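Long-range contact in nucleoporin NUP170 (Chaetomium thermophilum, PDB 5HAX), which probably serves as a scaffold nucleoporin of the nuclear pore complex, pairing a beta-propeller domain with a helical domain: residues F277-F287 and Q343-P351. Sequence-based numbering, arbitrary orientation.
Sequences FAHMADSSPLF and QLQFVKFPP
The ring of Phe349 packs against Ser284 and Phe277 in and beside the loop that follows helix 270-279. Its CE1 lies 3.6 Å from Ser284 CB. Its CZ meets Phe277 CE1 at 4.1 Å, near the plane of the Phe277 ring and at its edge. The two phenylalanines approach from opposite directions. One face of the Phe349 ring rests on Val347 CG1, centred over the ring; CG1 is anti to the backbone N (chi1 -180°). That leaves Val347 CG2 for Met280, whose CE lies 4.0 Å away. Met280 CE also lies 3.5 Å from Gln345 O; the bend of the Met280 chain at chi3 (72°) turns it there. Leu344 CD2 packs against Phe277 CB and, at 4.2 Å, against Phe287 CE2. Phe287 CD2 lies over one face of the Phe277 ring, toward its rim.

Strand 341-348 belongs to a blade of the Nup133 N-terminal-like beta-propeller, between strands 33-35 and 318-324. A classic beta bulge places Gln345 and Phe346 both opposite Phe320. Leu319 of the adjacent strand 318-324 touches Leu344, Val347 and Phe287. Beyond Phe349, Leu286 CD1 reaches toward the Pro350 ring and lies 3.9 Å from Pro350 CD. Leu286 CD1 also touches Phe349 CD1. The loop here is shaped by a type I turn from Ser284 to Phe287. Ser284 OG accepts from Leu286 N at 3.0 Å, a nearly straight bond (167°) that makes an ST turn. This hydroxyl also hydrogen-bonds Lys372 O, which ties the turn to a further loop.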
# COMPACT_ATOMS: atom_id res chain seq x y z
N PHE A 277 -25.41 10.09 12.16
CA PHE A 277 -25.32 8.89 12.99
C PHE A 277 -26.67 8.56 13.62
O PHE A 277 -27.03 7.38 13.73
CB PHE A 277 -24.25 9.11 14.06
CG PHE A 277 -23.99 7.90 14.91
CD1 PHE A 277 -23.54 6.72 14.34
CD2 PHE A 277 -24.16 7.96 16.28
CE1 PHE A 277 -23.29 5.61 15.13
CE2 PHE A 277 -23.91 6.85 17.07
CZ PHE A 277 -23.47 5.68 16.49
N ALA A 278 -27.43 9.58 14.02
CA ALA A 278 -28.72 9.33 14.65
C ALA A 278 -29.73 8.78 13.66
O ALA A 278 -30.62 8.02 14.05
CB ALA A 278 -29.25 10.62 15.28
N HIS A 279 -29.61 9.14 12.38
CA HIS A 279 -30.50 8.61 11.35
C HIS A 279 -30.17 7.18 10.96
O HIS A 279 -30.96 6.55 10.25
CB HIS A 279 -30.44 9.51 10.10
CG HIS A 279 -30.94 10.90 10.34
ND1 HIS A 279 -31.06 11.83 9.33
CD2 HIS A 279 -31.37 11.52 11.47
CE1 HIS A 279 -31.53 12.96 9.82
NE2 HIS A 279 -31.72 12.80 11.12
N MET A 280 -29.02 6.65 11.39
CA MET A 280 -28.68 5.27 11.14
C MET A 280 -29.49 4.35 12.04
O MET A 280 -30.03 4.76 13.07
CB MET A 280 -27.19 5.03 11.36
CG MET A 280 -26.29 5.92 10.50
SD MET A 280 -24.54 5.69 10.83
CE MET A 280 -24.27 4.08 10.09
N ALA A 281 -29.58 3.08 11.63
CA ALA A 281 -30.38 2.12 12.39
C ALA A 281 -29.78 1.87 13.78
O ALA A 281 -30.53 1.71 14.75
CB ALA A 281 -30.48 0.80 11.62
N ASP A 282 -28.46 1.86 13.88
CA ASP A 282 -27.76 1.53 15.12
C ASP A 282 -27.05 2.77 15.65
O ASP A 282 -26.02 3.18 15.10
CB ASP A 282 -26.77 0.39 14.90
CG ASP A 282 -27.39 -0.78 14.15
OD1 ASP A 282 -27.18 -0.88 12.93
OD2 ASP A 282 -28.09 -1.60 14.79
N SER A 283 -27.60 3.37 16.70
CA SER A 283 -26.93 4.43 17.45
C SER A 283 -26.22 3.82 18.65
O SER A 283 -26.55 2.73 19.11
CB SER A 283 -27.93 5.50 17.89
OG SER A 283 -28.46 6.19 16.77
N SER A 284 -25.23 4.55 19.17
CA SER A 284 -24.31 3.98 20.14
C SER A 284 -23.83 5.05 21.10
O SER A 284 -23.64 6.20 20.70
CB SER A 284 -23.11 3.33 19.45
OG SER A 284 -22.09 3.00 20.38
N PRO A 285 -23.61 4.70 22.37
CA PRO A 285 -22.99 5.65 23.31
C PRO A 285 -21.51 5.86 23.08
O PRO A 285 -20.90 6.65 23.81
CB PRO A 285 -23.25 5.00 24.68
CG PRO A 285 -23.28 3.54 24.38
CD PRO A 285 -23.90 3.41 23.02
N LEU A 286 -20.91 5.17 22.11
CA LEU A 286 -19.51 5.39 21.76
C LEU A 286 -19.30 6.64 20.92
O LEU A 286 -18.15 7.04 20.70
CB LEU A 286 -18.95 4.17 21.02
CG LEU A 286 -18.91 2.85 21.79
CD1 LEU A 286 -18.39 1.73 20.90
CD2 LEU A 286 -18.06 2.96 23.05
N PHE A 287 -20.38 7.27 20.44
CA PHE A 287 -20.28 8.47 19.61
C PHE A 287 -21.36 9.46 20.06
O PHE A 287 -22.54 9.27 19.74
CB PHE A 287 -20.43 8.14 18.13
CG PHE A 287 -20.16 9.30 17.21
CD1 PHE A 287 -19.24 10.28 17.55
CD2 PHE A 287 -20.82 9.40 16.00
CE1 PHE A 287 -19.00 11.35 16.71
CE2 PHE A 287 -20.58 10.46 15.15
CZ PHE A 287 -19.67 11.44 15.50
N GLN A 343 -21.35 13.01 3.96
CA GLN A 343 -22.30 12.33 4.83
C GLN A 343 -21.66 11.10 5.46
O GLN A 343 -20.99 10.32 4.77
CB GLN A 343 -23.56 11.91 4.04
CG GLN A 343 -24.61 11.22 4.88
CD GLN A 343 -25.84 10.84 4.07
OE1 GLN A 343 -26.01 11.29 2.94
NE2 GLN A 343 -26.69 10.00 4.65
N LEU A 344 -21.89 10.93 6.76
CA LEU A 344 -21.48 9.71 7.44
C LEU A 344 -22.41 8.57 7.03
O LEU A 344 -23.61 8.60 7.31
CB LEU A 344 -21.50 9.91 8.95
CG LEU A 344 -21.31 8.63 9.79
CD1 LEU A 344 -20.07 7.87 9.36
CD2 LEU A 344 -21.24 8.97 11.27
N GLN A 345 -21.84 7.56 6.37
CA GLN A 345 -22.60 6.45 5.79
C GLN A 345 -22.44 5.14 6.54
O GLN A 345 -23.43 4.43 6.74
CB GLN A 345 -22.18 6.24 4.33
CG GLN A 345 -22.54 7.37 3.39
CD GLN A 345 -24.00 7.34 2.97
OE1 GLN A 345 -24.82 6.66 3.60
NE2 GLN A 345 -24.33 8.06 1.91
N PHE A 346 -21.23 4.81 6.96
CA PHE A 346 -20.91 3.49 7.50
C PHE A 346 -19.98 3.63 8.69
O PHE A 346 -19.09 4.48 8.69
CB PHE A 346 -20.28 2.61 6.42
CG PHE A 346 -19.75 1.30 6.94
CD1 PHE A 346 -18.41 1.17 7.25
CD2 PHE A 346 -20.59 0.22 7.10
CE1 PHE A 346 -17.91 -0.03 7.73
CE2 PHE A 346 -20.10 -0.98 7.58
CZ PHE A 346 -18.76 -1.11 7.89
N VAL A 347 -20.18 2.78 9.70
CA VAL A 347 -19.37 2.80 10.92
C VAL A 347 -18.85 1.39 11.18
O VAL A 347 -19.63 0.43 11.22
CB VAL A 347 -20.17 3.29 12.14
CG1 VAL A 347 -19.29 3.30 13.39
CG2 VAL A 347 -20.75 4.67 11.89
N LYS A 348 -17.54 1.27 11.38
CA LYS A 348 -16.93 0.04 11.89
C LYS A 348 -16.67 0.23 13.38
O LYS A 348 -15.81 1.04 13.77
CB LYS A 348 -15.65 -0.30 11.14
CG LYS A 348 -15.09 -1.69 11.47
CD LYS A 348 -16.01 -2.81 10.98
CE LYS A 348 -15.69 -4.15 11.63
NZ LYS A 348 -14.61 -4.89 10.92
N PHE A 349 -17.40 -0.50 14.21
CA PHE A 349 -17.25 -0.39 15.65
C PHE A 349 -16.06 -1.21 16.15
O PHE A 349 -15.59 -2.12 15.46
CB PHE A 349 -18.53 -0.85 16.35
CG PHE A 349 -19.67 0.14 16.24
CD1 PHE A 349 -19.73 1.23 17.09
CD2 PHE A 349 -20.66 -0.03 15.29
CE1 PHE A 349 -20.77 2.14 16.99
CE2 PHE A 349 -21.71 0.87 15.19
CZ PHE A 349 -21.76 1.96 16.05
N PRO A 350 -15.57 -0.90 17.35
CA PRO A 350 -14.33 -1.53 17.83
C PRO A 350 -14.51 -3.01 18.11
O PRO A 350 -15.63 -3.48 18.36
CB PRO A 350 -14.02 -0.77 19.13
CG PRO A 350 -14.83 0.47 19.07
CD PRO A 350 -16.04 0.15 18.26
N PRO A 351 -13.42 -3.78 18.11
CA PRO A 351 -13.47 -5.16 18.59
C PRO A 351 -13.67 -5.19 20.09
O PRO A 351 -13.55 -4.18 20.78
CB PRO A 351 -12.11 -5.72 18.19
CG PRO A 351 -11.20 -4.53 18.32
CD PRO A 351 -12.03 -3.34 17.87